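Long-range contacts in Ets DNA-binding protein pokkuri (Drosophila melanogaster, PDB 1SV0), which represses transcription as an Ets-family protein that restrains photoreceptor development, opposing pnt and RAS signalling, and is represented here by its SAM (Pointed) domain: residues L49-F54 against H66-Q70; S8-W13 against L72-H77. The protein carries 1 engineered substitution. One frame throughout, in Å; residues are numbered along the deposited sequence.

Contact 1. Residues L49-F54 against H66-Q70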
loop_
_atom_site.group_PDB
_atom_site.type_symbol
_atom_site.label_atom_id
_atom_site.label_comp_id
_atom_site.label_asym_id
_atom_site.label_seq_id
_atom_site.Cartn_x
_atom_site.Cartn_y
_atom_site.Cartn_z
ATOM N N LEU A 49 2.588 -17.396 -2.368
ATOM C CA LEU A 49 1.909 -16.657 -3.428
ATOM C C LEU A 49 2.885 -15.691 -4.078
ATOM O O LEU A 49 3.618 -14.984 -3.389
ATOM C CB LEU A 49 0.715 -15.871 -2.877
ATOM C CG LEU A 49 -0.487 -16.674 -2.379
ATOM C CD1 LEU A 49 -1.606 -15.714 -1.985
ATOM C CD2 LEU A 49 -0.961 -17.630 -3.471
ATOM N N THR A 50 2.896 -15.676 -5.406
ATOM C CA THR A 50 3.764 -14.789 -6.165
ATOM C C THR A 50 3.133 -13.412 -6.141
ATOM O O THR A 50 1.967 -13.268 -5.771
ATOM C CB THR A 50 3.869 -15.223 -7.639
ATOM O OG1 THR A 50 2.597 -15.054 -8.275
ATOM C CG2 THR A 50 4.281 -16.684 -7.735
ATOM N N ARG A 51 3.888 -12.401 -6.548
ATOM C CA ARG A 51 3.353 -11.049 -6.556
ATOM C C ARG A 51 2.123 -10.989 -7.455
ATOM O O ARG A 51 1.153 -10.300 -7.143
ATOM C CB ARG A 51 4.406 -10.058 -7.049
ATOM C CG ARG A 51 3.989 -8.600 -6.907
ATOM C CD ARG A 51 4.999 -7.683 -7.577
ATOM N NE ARG A 51 6.368 -8.054 -7.230
ATOM C CZ ARG A 51 6.852 -8.072 -5.992
ATOM N NH1 ARG A 51 6.079 -7.737 -4.966
ATOM N NH2 ARG A 51 8.111 -8.431 -5.777
ATOM N N ALA A 52 2.164 -11.716 -8.569
ATOM C CA ALA A 52 1.041 -11.744 -9.504
ATOM C C ALA A 52 -0.168 -12.427 -8.869
ATOM O O ALA A 52 -1.313 -12.049 -9.135
ATOM C CB ALA A 52 1.441 -12.469 -10.791
ATOM N N ASP A 53 0.083 -13.438 -8.040
ATOM C CA ASP A 53 -0.999 -14.142 -7.354
ATOM C C ASP A 53 -1.749 -13.144 -6.475
ATOM O O ASP A 53 -2.980 -13.080 -6.493
ATOM C CB ASP A 53 -0.457 -15.264 -6.457
ATOM C CG ASP A 53 -0.221 -16.558 -7.206
ATOM O OD1 ASP A 53 -1.066 -16.911 -8.053
ATOM O OD2 ASP A 53 0.797 -17.232 -6.934
ATOM N N PHE A 54 -0.993 -12.383 -5.689
ATOM C CA PHE A 54 -1.586 -11.390 -4.807
ATOM C C PHE A 54 -2.324 -10.364 -5.637
ATOM O O PHE A 54 -3.424 -9.941 -5.281
ATOM C CB PHE A 54 -0.510 -10.681 -3.983
ATOM C CG PHE A 54 -0.338 -11.239 -2.604
ATOM C CD1 PHE A 54 0.685 -12.140 -2.328
ATOM C CD2 PHE A 54 -1.189 -10.848 -1.573
ATOM C CE1 PHE A 54 0.860 -12.648 -1.046
ATOM C CE2 PHE A 54 -1.024 -11.351 -0.278
ATOM C CZ PHE A 54 0.005 -12.248 -0.016
ATOM N N HIS A 66 1.994 -8.231 -0.716
ATOM C CA HIS A 66 3.027 -9.229 -0.949
ATOM C C HIS A 66 4.350 -8.760 -0.358
ATOM O O HIS A 66 5.007 -9.491 0.381
ATOM C CB HIS A 66 3.181 -9.485 -2.451
ATOM C CG HIS A 66 4.306 -10.408 -2.801
ATOM N ND1 HIS A 66 5.562 -9.956 -3.141
ATOM C CD2 HIS A 66 4.356 -11.758 -2.882
ATOM C CE1 HIS A 66 6.338 -10.988 -3.421
ATOM N NE2 HIS A 66 5.631 -12.093 -3.272
ATOM N N ASN A 67 4.738 -7.531 -0.674
ATOM C CA ASN A 67 5.995 -7.018 -0.156
ATOM C C ASN A 67 6.015 -6.952 1.360
ATOM O O ASN A 67 7.028 -7.278 1.982
ATOM C CB ASN A 67 6.308 -5.658 -0.772
ATOM C CG ASN A 67 6.642 -5.770 -2.242
ATOM O OD1 ASN A 67 7.235 -6.761 -2.667
ATOM N ND2 ASN A 67 6.275 -4.762 -3.027
ATOM N N VAL A 68 4.901 -6.555 1.963
ATOM C CA VAL A 68 4.852 -6.491 3.416
ATOM C C VAL A 68 5.081 -7.886 3.986
ATOM O O VAL A 68 5.872 -8.068 4.915
ATOM C CB VAL A 68 3.496 -5.974 3.922
ATOM C CG1 VAL A 68 3.403 -6.168 5.428
ATOM C CG2 VAL A 68 3.347 -4.502 3.576
ATOM N N LEU A 69 4.383 -8.868 3.427
ATOM C CA LEU A 69 4.523 -10.241 3.892
ATOM C C LEU A 69 5.970 -10.711 3.745
ATOM O O LEU A 69 6.546 -11.244 4.689
ATOM C CB LEU A 69 3.583 -11.161 3.107
ATOM C CG LEU A 69 3.579 -12.647 3.468
ATOM C CD1 LEU A 69 3.275 -12.802 4.952
ATOM C CD2 LEU A 69 2.529 -13.392 2.611
ATOM N N GLN A 70 6.551 -10.515 2.565
ATOM C CA GLN A 70 7.939 -10.918 2.325
ATOM C C GLN A 70 8.847 -10.264 3.375
ATOM O O GLN A 70 9.764 -10.894 3.905
ATOM C CB GLN A 70 8.389 -10.482 0.928
ATOM C CG GLN A 70 8.219 -11.493 -0.218
ATOM C CD GLN A 70 7.340 -12.692 0.104
ATOM O OE1 GLN A 70 7.836 -13.751 0.488
ATOM N NE2 GLN A 70 6.029 -12.530 -0.058
HETATM O O HOH W 1 6.389 -14.919 -3.920
#
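Arg51 and His66 bring their CA atoms to 5.9 Å where the first turn of helix 51-57 meets the side of helix 62-77. The His66 ring fills the join. With its CG anti to the backbone N (chi1 175°), it slips beneath Arg51, whose CB lies over the ring face 4.2 Å from the centroid; the Gln70 amide NE2 covers the opposite face near the rim and bonds to His66 O. At the ring's edge CD2 meets Leu49 O at 3.3 Å, and a water 3.0 Å from His66 NE2 donates to that same carbonyl. Arg51, its chain bent at the third torsion, donates a hydrogen bond from NH1 to Asn67 OD1 (2.8 Å), the nitrogen standing 42° out of the carbonyl plane. Phe54 lies between His66 CA over one face and Leu49 CD1 over the other, while Leu69 CD2 meets CZ at its edge, 3.8 Å away. Replacing His66 by alanine removes the ring, which is likely to leave the water without its nitrogen partner and to open a gap between Arg51 and the Gln70 amide. Thr50 and Asp53 form a capping box, starting the short helix that packs against the long C-terminal helix of this SAM/Pointed domain.

Contact 2. Residues S8-W13 against L72-H77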
loop_
_atom_site.group_PDB
_atom_site.type_symbol
_atom_site.label_atom_id
_atom_site.label_comp_id
_atom_site.label_asym_id
_atom_site.label_seq_id
_atom_site.Cartn_x
_atom_site.Cartn_y
_atom_site.Cartn_z
ATOM N N SER A 8 5.955 -14.729 14.921
ATOM C CA SER A 8 6.888 -13.916 14.149
ATOM C C SER A 8 7.099 -14.375 12.711
ATOM O O SER A 8 7.158 -13.557 11.793
ATOM C CB SER A 8 8.243 -13.866 14.860
ATOM O OG SER A 8 8.835 -15.150 14.902
ATOM N N ASP A 9 7.232 -15.681 12.514
ATOM C CA ASP A 9 7.442 -16.217 11.177
ATOM C C ASP A 9 6.103 -16.532 10.521
ATOM O O ASP A 9 5.443 -17.506 10.880
ATOM C CB ASP A 9 8.311 -17.477 11.247
ATOM C CG ASP A 9 8.582 -18.069 9.882
ATOM O OD1 ASP A 9 8.962 -17.308 8.970
ATOM O OD2 ASP A 9 8.420 -19.295 9.721
ATOM N N PRO A 10 5.688 -15.706 9.545
ATOM C CA PRO A 10 4.419 -15.880 8.826
ATOM C C PRO A 10 4.223 -17.290 8.270
ATOM O O PRO A 10 3.096 -17.783 8.167
ATOM C CB PRO A 10 4.506 -14.840 7.711
ATOM C CG PRO A 10 5.388 -13.778 8.292
ATOM C CD PRO A 10 6.454 -14.577 8.987
ATOM N N ARG A 11 5.322 -17.937 7.899
ATOM C CA ARG A 11 5.251 -19.282 7.349
ATOM C C ARG A 11 4.635 -20.269 8.334
ATOM O O ARG A 11 4.247 -21.372 7.952
ATOM C CB ARG A 11 6.646 -19.751 6.936
ATOM C CG ARG A 11 7.169 -19.068 5.684
ATOM C CD ARG A 11 8.609 -19.459 5.407
ATOM N NE ARG A 11 9.551 -18.699 6.223
ATOM C CZ ARG A 11 10.485 -19.247 6.993
ATOM N NH1 ARG A 11 10.601 -20.567 7.058
ATOM N NH2 ARG A 11 11.313 -18.473 7.687
ATOM N N LEU A 12 4.533 -19.871 9.598
ATOM C CA LEU A 12 3.960 -20.740 10.620
ATOM C C LEU A 12 2.522 -20.352 10.974
ATOM O O LEU A 12 1.906 -20.960 11.847
ATOM C CB LEU A 12 4.826 -20.705 11.881
ATOM C CG LEU A 12 6.301 -21.073 11.690
ATOM C CD1 LEU A 12 7.013 -21.042 13.028
ATOM C CD2 LEU A 12 6.418 -22.455 11.064
ATOM N N TRP A 13 1.982 -19.351 10.291
ATOM C CA TRP A 13 0.622 -18.904 10.574
ATOM C C TRP A 13 -0.458 -19.921 10.263
ATOM O O TRP A 13 -0.375 -20.657 9.282
ATOM C CB TRP A 13 0.298 -17.614 9.805
ATOM C CG TRP A 13 1.035 -16.414 10.291
ATOM C CD1 TRP A 13 1.736 -16.299 11.459
ATOM C CD2 TRP A 13 1.111 -15.136 9.649
ATOM N NE1 TRP A 13 2.246 -15.028 11.583
ATOM C CE2 TRP A 13 1.873 -14.293 10.487
ATOM C CE3 TRP A 13 0.607 -14.620 8.446
ATOM C CZ2 TRP A 13 2.142 -12.960 10.163
ATOM C CZ3 TRP A 13 0.879 -13.287 8.122
ATOM C CH2 TRP A 13 1.638 -12.477 8.980
ATOM N N LEU A 72 8.065 -9.321 6.418
ATOM C CA LEU A 72 7.843 -9.933 7.722
ATOM C C LEU A 72 8.665 -11.212 7.845
ATOM O O LEU A 72 9.151 -11.545 8.929
ATOM C CB LEU A 72 6.355 -10.245 7.922
ATOM C CG LEU A 72 5.454 -9.110 8.446
ATOM C CD1 LEU A 72 5.816 -7.794 7.792
ATOM C CD2 LEU A 72 3.996 -9.454 8.189
ATOM N N ILE A 73 8.813 -11.930 6.735
ATOM C CA ILE A 73 9.596 -13.163 6.736
ATOM C C ILE A 73 11.065 -12.813 6.942
ATOM O O ILE A 73 11.720 -13.355 7.831
ATOM C CB ILE A 73 9.438 -13.935 5.419
ATOM C CG1 ILE A 73 7.956 -14.246 5.179
ATOM C CG2 ILE A 73 10.238 -15.233 5.482
ATOM C CD1 ILE A 73 7.663 -14.926 3.850
ATOM N N ILE A 74 11.577 -11.900 6.122
ATOM C CA ILE A 74 12.966 -11.454 6.239
ATOM C C ILE A 74 13.193 -11.129 7.711
ATOM O O ILE A 74 14.143 -11.601 8.331
ATOM C CB ILE A 74 13.222 -10.153 5.434
ATOM C CG1 ILE A 74 12.823 -10.338 3.966
ATOM C CG2 ILE A 74 14.676 -9.750 5.553
ATOM C CD1 ILE A 74 13.613 -11.377 3.228
ATOM N N GLU A 75 12.283 -10.328 8.257
ATOM C CA GLU A 75 12.335 -9.889 9.645
ATOM C C GLU A 75 12.336 -10.999 10.681
ATOM O O GLU A 75 13.059 -10.911 11.672
ATOM C CB GLU A 75 11.173 -8.938 9.934
ATOM C CG GLU A 75 11.623 -7.545 10.293
ATOM C CD GLU A 75 12.702 -7.043 9.356
ATOM O OE1 GLU A 75 12.463 -7.025 8.126
ATOM O OE2 GLU A 75 13.791 -6.671 9.846
ATOM N N SER A 76 11.530 -12.034 10.468
ATOM C CA SER A 76 11.467 -13.135 11.422
ATOM C C SER A 76 12.870 -13.684 11.676
ATOM O O SER A 76 13.119 -14.324 12.696
ATOM C CB SER A 76 10.557 -14.251 10.902
ATOM O OG SER A 76 11.140 -14.928 9.803
ATOM N N HIS A 77 13.781 -13.421 10.742
ATOM C CA HIS A 77 15.166 -13.866 10.863
ATOM C C HIS A 77 16.073 -12.733 11.343
ATOM O O HIS A 77 16.709 -12.838 12.393
ATOM C CB HIS A 77 15.679 -14.394 9.518
ATOM C CG HIS A 77 15.112 -15.727 9.137
ATOM N ND1 HIS A 77 15.392 -16.882 9.838
ATOM C CD2 HIS A 77 14.270 -16.089 8.140
ATOM C CE1 HIS A 77 14.747 -17.894 9.288
ATOM N NE2 HIS A 77 14.058 -17.441 8.255
#
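Pro10 presses its ring into the flank of helix 62-77, with CG 3.7 Å from Leu72 CB and also against Ile73 CG1. This is the tight part of the contact. Next to it the Trp13 indole touches Leu72 with the far corner of its six-membered ring, CH2 to CD2 at 3.9 Å, the two side chains crossing at about a right angle. Pro10 CA sits 3.4 Å above the middle of the Trp13 ring, so the 3-10 turn 10-12 folds back over its own tryptophan. The indole NE1 is held by Pro7 O, and Leu69 and Phe21 extend the apolar cluster inward.

Toward the other end the packing gives way to polar groups. Ser76 CB comes within 3.6 Å of Ser8 O, but its hydroxyl turns back to its own helix: chi1 of 70° places OG between the backbone N and the carbonyl carbon, from where it donates to Ile73 O at 2.6 Å, in the carbonyl plane and on a lone pair. Arg11 forms the outer border. Its guanidinium edge runs past Ile73 CG2, and NH2 forms a salt bridge with Asp9 OD1 (2.9 Å), while Asp9 OD2 lies over the guanidinium face. The same NH2 comes within 3.0 Å of NE2 of the exposed His77, the two flat groups only 17° from parallel.

The Arg11-Asp9 salt bridge and the Ser76 bond each lie within one segment, and no clear hydrogen bond spans the two, which suggests that the contact rests largely on close packing, polar side chains included.

From the N terminus, the chain first passes through 8-13, just ahead of helix 15-28, and contact 2 brings this lead-in back against the C-terminal part of helix 62-77, closing a loop that spans most of the domain. Contact 1 lies wholly within that loop and closes a much shorter one, from 49-54 through the rest of helix 51-57 to 66-70. The two therefore nest without crossing. Helix 62-77 serves both, its middle for contact 1 and its end for contact 2, with centres about 14 Å apart. Leu69 bridges them: its CD1 packs on Pro10 CB at 3.6 Å, joining the N-terminal lead-in to the core beside helix 51-57.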